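Local coordinates for protein DsrH (Allochromatium vinosum, PDB 2HY5) that probably takes part in sulfur transfer during the oxidation of stored sulfur, as one subunit of the DsrEFH complex, at residues 28-33 and 57-62; 2-7 and 96-101; 62-67 and 83-88. One frame throughout, in Å; residues are numbered along the deposited sequence.

Overall arrangement
All three contacts belong to one five-stranded parallel sheet with its flanking helices, and all are largely buried. Contact 1, near the centre of the chain, joins strands 29-32 and 58-62 with mostly aliphatic packing. Contact 2 joins strands 3-7 and 97-101; it is bordered by the other subunits, has an exposed end at Ser2 and Asp96, and relies far more on polar side chains. Contact 3 is smaller and sits where strands 58-62 and 81-83 pass into helices, so a single backbone bond is combined with leucine, proline and tyrosine packing. Contacts 1 and 3 share Leu62, whereas neighbouring strands 29-32 and 3-7 link contacts 1 and 2, through Ser29 and Leu31 to His5.

Contact 1: 28-33 and 57-62; sequences ASVLLF and LKLYVL
Within segments 28-33 and 57-62, strands 29-32 and 58-62 run parallel, 20° apart, each residue level with its counterpart from Ala28 and Leu57 to Phe33 and Leu62. Five backbone hydrogen bonds join them, passing in turn between Ala28 O and Lys58 N (3.0 Å), Val30 N and Lys58 O, Val30 O and Tyr60 N (2.8 Å), Leu32 N and Tyr60 O, and Leu32 O and Leu62 N. In both strands the odd-numbered residues turn their backbone N and O outward: Ser29 and Leu31 pair with strand 3-7, and Val61 with Val83 of strand 81-83. CA-H...O contacts, the shortest from Ser29 CA to Lys58 O at 3.2 Å, fill in between these bonds.

Apolar packing differs on the two faces. On that of Val30, Leu32, Leu59 and Val61, Leu59 runs side by side with Val30 and lays CD2 against Val30 CB at 3.7 Å, while Leu57 CD1 reaches Val30 CG2. On the other, Leu31 meets Tyr60 at about a right angle, its CG anti to the backbone N (chi1 172°), which brings CD1 to within 3.7 Å of Tyr60 CB. Beyond the last bridge, Leu62 CD2 packs on Phe33 CB at 3.7 Å.

Polar side chains are few. The phenol of Tyr60 turns its edge to Val30 O, which lies in the ring plane, and its far end is linked to Ser29 by a water 2.8 Å from Ser29 OG.

The pair forms the two strands of a beta-alpha-beta unit whose connection carries helix 47-53. Strand 3-7 borders 29-32 and strand 81-83 borders 58-62, while Leu31 and Tyr60 pack against helix 85-94 through Phe88 and Leu91.

Contact 2: 2-7 and 96-101; sequences SILHTV and DTVQAW
Trp101 lays its indole rim to rim with the imidazole of His5, the two side chains pointing the same way and their planes 39° apart. Its NE1 donates a nearly straight bond to His5 ND1 at 3.0 Å; ND1 lies close to the indole plane, whereas the N-H comes in tilted from the imidazole plane. Ile3 CG2 sits over the centre of one imidazole face, and Gln99, extended beyond CG, carries OE1 to the ring edge. A leucine in place of Trp101 would probably leave His5 ND1 without this donor and its ring freer to turn.

On the sheet face of Leu4, Thr6, Val98 and Ala100, Thr6 OG1 stands between backbone N and carbonyl carbon (chi1 61°), pressed against Ala100 CB at 3.4 Å and hydrogen-bonded to a water 3.0 Å away, while its CG2 touches Val98 CG1 at 3.9 Å. At the exposed end, Ser2 OG donates to Asp96 OD1 from above the carboxylate plane, 3.0 Å away, and Ser2 O accepts from Asp96 N at 2.8 Å. Backbone hydrogen bonds of the parallel pairing follow, such as Leu4 N to Thr97 O and Trp101 N to Thr6 O, both 2.8 Å.

Strand 97-101 is the last in the sheet within this chain; Thr97 OG1 bonds Ser130 of the DsrF subunit. Helix 16-23 covers His5 and Trp101, helix 85-94 covers Leu4 and Val98, and strand 29-32 borders 3-7.

Contact 3: 62-67 and 83-88; sequences LGPDLK and VDYAGF
Leu62 is the knob of this contact: its forked end enters a hollow walled by the backbone of Asp84, the ring of Tyr85 and the CB of Phe88. With CG anti to the backbone N (chi1 -170°), CD1 lies over one face of the Tyr85 ring and against the backbone of Asp84, 3.5 Å from Asp84 C, while CD2 reaches the CE2 side of the ring, 3.5 Å from Tyr85 CE2, the two side chains crossing at about a right angle.

Pro64 fills the neighbouring hollow. It slides past Tyr85 in the opposite direction, with CB 3.9 Å from Tyr85 CE1, and approaches the ring from the same side of its plane as Leu62; its CD meanwhile rests on Val83 O. Leu62 thus takes the ring face, and Pro64 meets the ring obliquely. Beyond it, a water bridges Tyr85 OH and Asp65 OD2, donating to the carboxylate at 2.7 Å; OD2 also accepts from Glu34 N.

One backbone bond ties the segments, Gly63 N to Val83 O at 2.7 Å. A CB at Gly63 would point toward the other segment and lie near Val83 O. Gly87, likewise bare, avoids Val83 CB, and its N is capped by Asp84 OD1 at 2.8 Å, the N-cap of the second helix.

The contact lies where parallel strands 58-62 and 81-83 lead into helices 63-68 and 85-94, with Phe88 packed on Leu31 of strand 29-32 and Pro64 and Tyr85 against Gly59 of the DsrF subunit.

Contact 1: 28-33 and 57-62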
loop_
_atom_site.group_PDB
_atom_site.type_symbol
_atom_site.label_atom_id
_atom_site.label_comp_id
_atom_site.label_asym_id
_atom_site.label_seq_id
_atom_site.Cartn_x
_atom_site.Cartn_y
_atom_site.Cartn_z
ATOM N N ALA C 28 28.395 0.320 -0.928
ATOM C CA ALA C 28 27.139 0.925 -0.505
ATOM C C ALA C 28 26.597 0.234 0.739
ATOM O O ALA C 28 27.014 -0.872 1.088
ATOM C CB ALA C 28 26.116 0.844 -1.633
ATOM N N SER C 29 25.666 0.897 1.412
ATOM C CA SER C 29 25.058 0.334 2.604
ATOM C C SER C 29 23.570 0.140 2.366
ATOM O O SER C 29 22.951 0.882 1.606
ATOM C CB SER C 29 25.275 1.256 3.803
ATOM O OG SER C 29 26.650 1.351 4.127
ATOM N N VAL C 30 23.007 -0.871 3.013
ATOM C CA VAL C 30 21.591 -1.162 2.890
ATOM C C VAL C 30 21.017 -1.345 4.286
ATOM O O VAL C 30 21.558 -2.099 5.100
ATOM C CB VAL C 30 21.343 -2.458 2.078
ATOM C CG1 VAL C 30 19.854 -2.728 1.981
ATOM C CG2 VAL C 30 21.940 -2.333 0.685
ATOM N N LEU C 31 19.930 -0.636 4.571
ATOM C CA LEU C 31 19.275 -0.746 5.864
ATOM C C LEU C 31 17.892 -1.329 5.692
ATOM O O LEU C 31 17.082 -0.831 4.901
ATOM C CB LEU C 31 19.145 0.616 6.551
ATOM C CG LEU C 31 18.290 0.555 7.828
ATOM C CD1 LEU C 31 19.033 -0.222 8.915
ATOM C CD2 LEU C 31 17.970 1.953 8.309
ATOM N N LEU C 32 17.632 -2.385 6.446
ATOM C CA LEU C 32 16.347 -3.057 6.421
ATOM C C LEU C 32 15.572 -2.595 7.645
ATOM O O LEU C 32 16.052 -2.725 8.769
ATOM C CB LEU C 32 16.558 -4.567 6.495
ATOM C CG LEU C 32 17.464 -5.165 5.414
ATOM C CD1 LEU C 32 17.784 -6.625 5.756
ATOM C CD2 LEU C 32 16.772 -5.057 4.060
ATOM N N PHE C 33 14.391 -2.026 7.433
ATOM C CA PHE C 33 13.584 -1.605 8.566
ATOM C C PHE C 33 12.118 -1.897 8.269
ATOM O O PHE C 33 11.777 -2.264 7.146
ATOM C CB PHE C 33 13.853 -0.132 8.945
ATOM C CG PHE C 33 13.328 0.886 7.967
ATOM C CD1 PHE C 33 13.780 0.924 6.652
ATOM C CD2 PHE C 33 12.420 1.854 8.388
ATOM C CE1 PHE C 33 13.340 1.914 5.773
ATOM C CE2 PHE C 33 11.977 2.847 7.518
ATOM C CZ PHE C 33 12.437 2.878 6.209
ATOM N N LEU C 57 28.356 -5.400 -0.153
ATOM C CA LEU C 57 27.614 -4.339 0.523
ATOM C C LEU C 57 27.666 -4.492 2.037
ATOM O O LEU C 57 27.923 -5.579 2.547
ATOM C CB LEU C 57 26.141 -4.378 0.105
ATOM C CG LEU C 57 25.776 -4.370 -1.379
ATOM C CD1 LEU C 57 24.272 -4.589 -1.514
ATOM C CD2 LEU C 57 26.200 -3.053 -2.022
ATOM N N LYS C 58 27.419 -3.392 2.747
ATOM C CA LYS C 58 27.361 -3.404 4.203
ATOM C C LYS C 58 25.863 -3.430 4.506
ATOM O O LYS C 58 25.142 -2.504 4.137
ATOM C CB LYS C 58 27.975 -2.130 4.789
ATOM C CG LYS C 58 29.426 -1.895 4.406
ATOM C CD LYS C 58 29.932 -0.589 5.006
ATOM C CE LYS C 58 31.390 -0.343 4.657
ATOM N NZ LYS C 58 31.916 0.886 5.317
ATOM N N LEU C 59 25.395 -4.487 5.158
ATOM C CA LEU C 59 23.972 -4.612 5.467
ATOM C C LEU C 59 23.684 -4.332 6.937
ATOM O O LEU C 59 24.432 -4.758 7.822
ATOM C CB LEU C 59 23.477 -6.020 5.124
ATOM C CG LEU C 59 23.712 -6.555 3.711
ATOM C CD1 LEU C 59 23.053 -7.925 3.585
ATOM C CD2 LEU C 59 23.147 -5.591 2.677
ATOM N N TYR C 60 22.589 -3.619 7.182
ATOM C CA TYR C 60 22.164 -3.267 8.532
ATOM C C TYR C 60 20.685 -3.577 8.677
ATOM O O TYR C 60 19.946 -3.558 7.694
ATOM C CB TYR C 60 22.367 -1.774 8.793
ATOM C CG TYR C 60 23.783 -1.298 8.615
ATOM C CD1 TYR C 60 24.305 -1.059 7.344
ATOM C CD2 TYR C 60 24.612 -1.109 9.718
ATOM C CE1 TYR C 60 25.624 -0.639 7.180
ATOM C CE2 TYR C 60 25.933 -0.691 9.563
ATOM C CZ TYR C 60 26.430 -0.461 8.293
ATOM O OH TYR C 60 27.742 -0.074 8.140
ATOM N N VAL C 61 20.260 -3.860 9.901
ATOM C CA VAL C 61 18.861 -4.152 10.165
ATOM C C VAL C 61 18.459 -3.360 11.402
ATOM O O VAL C 61 19.237 -3.250 12.345
ATOM C CB VAL C 61 18.641 -5.673 10.393
ATOM C CG1 VAL C 61 19.420 -6.152 11.606
ATOM C CG2 VAL C 61 17.162 -5.965 10.562
ATOM N N LEU C 62 17.253 -2.797 11.396
ATOM C CA LEU C 62 16.798 -1.997 12.530
ATOM C C LEU C 62 16.299 -2.878 13.675
ATOM O O LEU C 62 15.262 -3.533 13.569
ATOM C CB LEU C 62 15.701 -1.023 12.076
ATOM C CG LEU C 62 15.293 0.054 13.085
ATOM C CD1 LEU C 62 16.470 0.975 13.400
ATOM C CD2 LEU C 62 14.143 0.854 12.502
HETATM O O HOH W 1 28.290 1.700 6.428
#

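Contact 2: 2-7 and 96-101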
loop_
_atom_site.group_PDB
_atom_site.type_symbol
_atom_site.label_atom_id
_atom_site.label_comp_id
_atom_site.label_asym_id
_atom_site.label_seq_id
_atom_site.Cartn_x
_atom_site.Cartn_y
_atom_site.Cartn_z
ATOM N N SER C 2 28.611 5.257 -2.138
ATOM C CA SER C 2 28.364 6.076 -0.913
ATOM C C SER C 2 26.875 6.347 -0.724
ATOM O O SER C 2 26.489 7.399 -0.226
ATOM C CB SER C 2 29.120 7.403 -1.013
ATOM O OG SER C 2 28.708 8.126 -2.163
ATOM N N ILE C 3 26.040 5.399 -1.134
ATOM C CA ILE C 3 24.597 5.551 -0.980
ATOM C C ILE C 3 24.091 4.632 0.117
ATOM O O ILE C 3 24.560 3.502 0.256
ATOM C CB ILE C 3 23.834 5.154 -2.268
ATOM C CG1 ILE C 3 24.240 6.065 -3.425
ATOM C CG2 ILE C 3 22.326 5.221 -2.027
ATOM C CD1 ILE C 3 23.626 5.658 -4.751
ATOM N N LEU C 4 23.139 5.126 0.899
ATOM C CA LEU C 4 22.507 4.304 1.914
ATOM C C LEU C 4 21.150 3.979 1.317
ATOM O O LEU C 4 20.329 4.874 1.102
ATOM C CB LEU C 4 22.289 5.052 3.233
ATOM C CG LEU C 4 21.324 4.298 4.162
ATOM C CD1 LEU C 4 21.977 3.017 4.660
ATOM C CD2 LEU C 4 20.906 5.182 5.329
ATOM N N HIS C 5 20.925 2.707 1.018
ATOM C CA HIS C 5 19.647 2.278 0.465
ATOM C C HIS C 5 18.773 1.830 1.625
ATOM O O HIS C 5 19.247 1.146 2.536
ATOM C CB HIS C 5 19.848 1.089 -0.477
ATOM C CG HIS C 5 20.754 1.375 -1.633
ATOM N ND1 HIS C 5 20.297 1.872 -2.834
ATOM C CD2 HIS C 5 22.096 1.242 -1.770
ATOM C CE1 HIS C 5 21.313 2.032 -3.661
ATOM N NE2 HIS C 5 22.419 1.658 -3.040
ATOM N N THR C 6 17.501 2.215 1.609
ATOM C CA THR C 6 16.600 1.780 2.667
ATOM C C THR C 6 15.534 0.885 2.048
ATOM O O THR C 6 15.000 1.184 0.979
ATOM C CB THR C 6 15.918 2.970 3.387
ATOM O OG1 THR C 6 15.134 3.722 2.452
ATOM C CG2 THR C 6 16.966 3.882 4.025
ATOM N N VAL C 7 15.252 -0.229 2.713
ATOM C CA VAL C 7 14.247 -1.181 2.234
ATOM C C VAL C 7 13.292 -1.445 3.386
ATOM O O VAL C 7 13.708 -1.952 4.431
ATOM C CB VAL C 7 14.899 -2.511 1.797
ATOM C CG1 VAL C 7 13.825 -3.497 1.357
ATOM C CG2 VAL C 7 15.882 -2.258 0.660
ATOM N N ASP C 96 26.675 9.418 1.691
ATOM C CA ASP C 96 26.471 10.689 0.999
ATOM C C ASP C 96 25.033 10.984 0.592
ATOM O O ASP C 96 24.623 12.143 0.541
ATOM C CB ASP C 96 27.360 10.748 -0.245
ATOM C CG ASP C 96 28.834 10.697 0.092
ATOM O OD1 ASP C 96 29.651 10.592 -0.843
ATOM O OD2 ASP C 96 29.179 10.766 1.291
ATOM N N THR C 97 24.270 9.944 0.291
ATOM C CA THR C 97 22.883 10.124 -0.125
ATOM C C THR C 97 22.051 8.954 0.373
ATOM O O THR C 97 22.571 7.861 0.571
ATOM C CB THR C 97 22.776 10.197 -1.670
ATOM O OG1 THR C 97 23.583 11.283 -2.148
ATOM C CG2 THR C 97 21.337 10.417 -2.106
ATOM N N VAL C 98 20.763 9.192 0.588
ATOM C CA VAL C 98 19.860 8.143 1.035
ATOM C C VAL C 98 18.890 7.867 -0.104
ATOM O O VAL C 98 18.371 8.792 -0.725
ATOM C CB VAL C 98 19.057 8.571 2.278
ATOM C CG1 VAL C 98 18.198 7.405 2.769
ATOM C CG2 VAL C 98 20.002 9.039 3.380
ATOM N N GLN C 99 18.663 6.590 -0.383
ATOM C CA GLN C 99 17.760 6.206 -1.457
ATOM C C GLN C 99 16.739 5.229 -0.909
ATOM O O GLN C 99 17.095 4.144 -0.463
ATOM C CB GLN C 99 18.533 5.545 -2.594
ATOM C CG GLN C 99 17.690 5.285 -3.832
ATOM C CD GLN C 99 18.518 4.797 -4.998
ATOM O OE1 GLN C 99 18.797 3.607 -5.125
ATOM N NE2 GLN C 99 18.935 5.724 -5.852
ATOM N N ALA C 100 15.467 5.607 -0.944
ATOM C CA ALA C 100 14.426 4.739 -0.413
ATOM C C ALA C 100 13.811 3.830 -1.474
ATOM O O ALA C 100 13.421 4.287 -2.546
ATOM C CB ALA C 100 13.334 5.584 0.239
ATOM N N TRP C 101 13.745 2.541 -1.165
ATOM C CA TRP C 101 13.142 1.559 -2.051
ATOM C C TRP C 101 11.828 1.207 -1.387
ATOM O O TRP C 101 11.789 0.423 -0.434
ATOM C CB TRP C 101 14.022 0.316 -2.183
ATOM C CG TRP C 101 15.300 0.582 -2.908
ATOM C CD1 TRP C 101 16.465 1.063 -2.375
ATOM C CD2 TRP C 101 15.540 0.410 -4.311
ATOM N NE1 TRP C 101 17.419 1.201 -3.361
ATOM C CE2 TRP C 101 16.879 0.806 -4.553
ATOM C CE3 TRP C 101 14.755 -0.034 -5.381
ATOM C CZ2 TRP C 101 17.446 0.755 -5.849
ATOM C CZ3 TRP C 101 15.318 -0.079 -6.659
ATOM C CH2 TRP C 101 16.648 0.312 -6.881
HETATM O O HOH W 2 12.457 2.501 2.222
#

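Contact 3: 62-67 and 83-88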
loop_
_atom_site.group_PDB
_atom_site.type_symbol
_atom_site.label_atom_id
_atom_site.label_comp_id
_atom_site.label_asym_id
_atom_site.label_seq_id
_atom_site.Cartn_x
_atom_site.Cartn_y
_atom_site.Cartn_z
ATOM N N LEU C 62 17.253 -2.797 11.396
ATOM C CA LEU C 62 16.798 -1.997 12.530
ATOM C C LEU C 62 16.299 -2.878 13.675
ATOM O O LEU C 62 15.262 -3.533 13.569
ATOM C CB LEU C 62 15.701 -1.023 12.076
ATOM C CG LEU C 62 15.293 0.054 13.085
ATOM C CD1 LEU C 62 16.470 0.975 13.400
ATOM C CD2 LEU C 62 14.143 0.854 12.502
ATOM N N GLY C 63 17.059 -2.883 14.768
ATOM C CA GLY C 63 16.728 -3.687 15.933
ATOM C C GLY C 63 15.321 -3.518 16.476
ATOM O O GLY C 63 14.677 -4.509 16.819
ATOM N N PRO C 64 14.823 -2.278 16.595
ATOM C CA PRO C 64 13.468 -2.055 17.109
ATOM C C PRO C 64 12.404 -2.797 16.297
ATOM O O PRO C 64 11.476 -3.373 16.870
ATOM C CB PRO C 64 13.324 -0.540 17.033
ATOM C CG PRO C 64 14.711 -0.073 17.343
ATOM C CD PRO C 64 15.552 -1.000 16.484
ATOM N N ASP C 65 12.528 -2.781 14.971
ATOM C CA ASP C 65 11.562 -3.484 14.130
ATOM C C ASP C 65 11.761 -4.995 14.239
ATOM O O ASP C 65 10.797 -5.761 14.209
ATOM C CB ASP C 65 11.664 -3.016 12.670
ATOM C CG ASP C 65 10.887 -1.725 12.419
ATOM O OD1 ASP C 65 9.722 -1.643 12.872
ATOM O OD2 ASP C 65 11.418 -0.802 11.760
ATOM N N LEU C 66 13.012 -5.423 14.376
ATOM C CA LEU C 66 13.306 -6.846 14.524
ATOM C C LEU C 66 12.618 -7.380 15.769
ATOM O O LEU C 66 11.909 -8.385 15.722
ATOM C CB LEU C 66 14.815 -7.069 14.677
ATOM C CG LEU C 66 15.659 -7.512 13.486
ATOM C CD1 LEU C 66 17.127 -7.451 13.885
ATOM C CD2 LEU C 66 15.273 -8.929 13.061
ATOM N N LYS C 67 12.844 -6.697 16.889
ATOM C CA LYS C 67 12.275 -7.102 18.170
ATOM C C LYS C 67 10.753 -7.048 18.179
ATOM O O LYS C 67 10.096 -7.914 18.753
ATOM C CB LYS C 67 12.797 -6.205 19.300
ATOM C CG LYS C 67 14.299 -6.015 19.368
ATOM C CD LYS C 67 14.628 -4.972 20.433
ATOM C CE LYS C 67 15.989 -4.315 20.220
ATOM N NZ LYS C 67 17.123 -5.277 20.272
ATOM N N VAL C 83 21.214 -2.202 14.249
ATOM C CA VAL C 83 21.310 -0.818 14.703
ATOM C C VAL C 83 19.971 -0.331 15.265
ATOM O O VAL C 83 18.929 -0.933 15.011
ATOM C CB VAL C 83 21.702 0.119 13.545
ATOM C CG1 VAL C 83 23.041 -0.309 12.957
ATOM C CG2 VAL C 83 20.617 0.099 12.472
ATOM N N ASP C 84 20.000 0.744 16.049
ATOM C CA ASP C 84 18.759 1.301 16.578
ATOM C C ASP C 84 18.472 2.559 15.772
ATOM O O ASP C 84 19.154 2.824 14.785
ATOM C CB ASP C 84 18.873 1.634 18.071
ATOM C CG ASP C 84 20.106 2.439 18.398
ATOM O OD1 ASP C 84 20.638 3.118 17.497
ATOM O OD2 ASP C 84 20.536 2.401 19.569
ATOM N N TYR C 85 17.473 3.336 16.167
ATOM C CA TYR C 85 17.167 4.537 15.399
ATOM C C TYR C 85 18.326 5.527 15.361
ATOM O O TYR C 85 18.539 6.198 14.349
ATOM C CB TYR C 85 15.898 5.205 15.931
ATOM C CG TYR C 85 14.630 4.513 15.463
ATOM C CD1 TYR C 85 13.863 3.740 16.336
ATOM C CD2 TYR C 85 14.208 4.622 14.139
ATOM C CE1 TYR C 85 12.703 3.091 15.900
ATOM C CE2 TYR C 85 13.053 3.979 13.691
ATOM C CZ TYR C 85 12.308 3.217 14.575
ATOM O OH TYR C 85 11.164 2.584 14.139
ATOM N N ALA C 86 19.083 5.619 16.452
ATOM C CA ALA C 86 20.225 6.523 16.476
ATOM C C ALA C 86 21.241 6.038 15.438
ATOM O O ALA C 86 21.871 6.842 14.759
ATOM C CB ALA C 86 20.853 6.552 17.871
ATOM N N GLY C 87 21.383 4.718 15.314
ATOM C CA GLY C 87 22.303 4.157 14.340
ATOM C C GLY C 87 21.831 4.421 12.920
ATOM O O GLY C 87 22.635 4.620 12.010
ATOM N N PHE C 88 20.513 4.411 12.741
ATOM C CA PHE C 88 19.870 4.665 11.454
ATOM C C PHE C 88 20.257 6.087 11.045
ATOM O O PHE C 88 20.676 6.339 9.915
ATOM C CB PHE C 88 18.350 4.518 11.649
ATOM C CG PHE C 88 17.519 4.634 10.389
ATOM C CD1 PHE C 88 16.167 4.306 10.432
ATOM C CD2 PHE C 88 18.051 5.110 9.192
ATOM C CE1 PHE C 88 15.356 4.451 9.306
ATOM C CE2 PHE C 88 17.249 5.260 8.063
ATOM C CZ PHE C 88 15.896 4.929 8.121
HETATM O O HOH W 3 10.953 1.874 11.710
#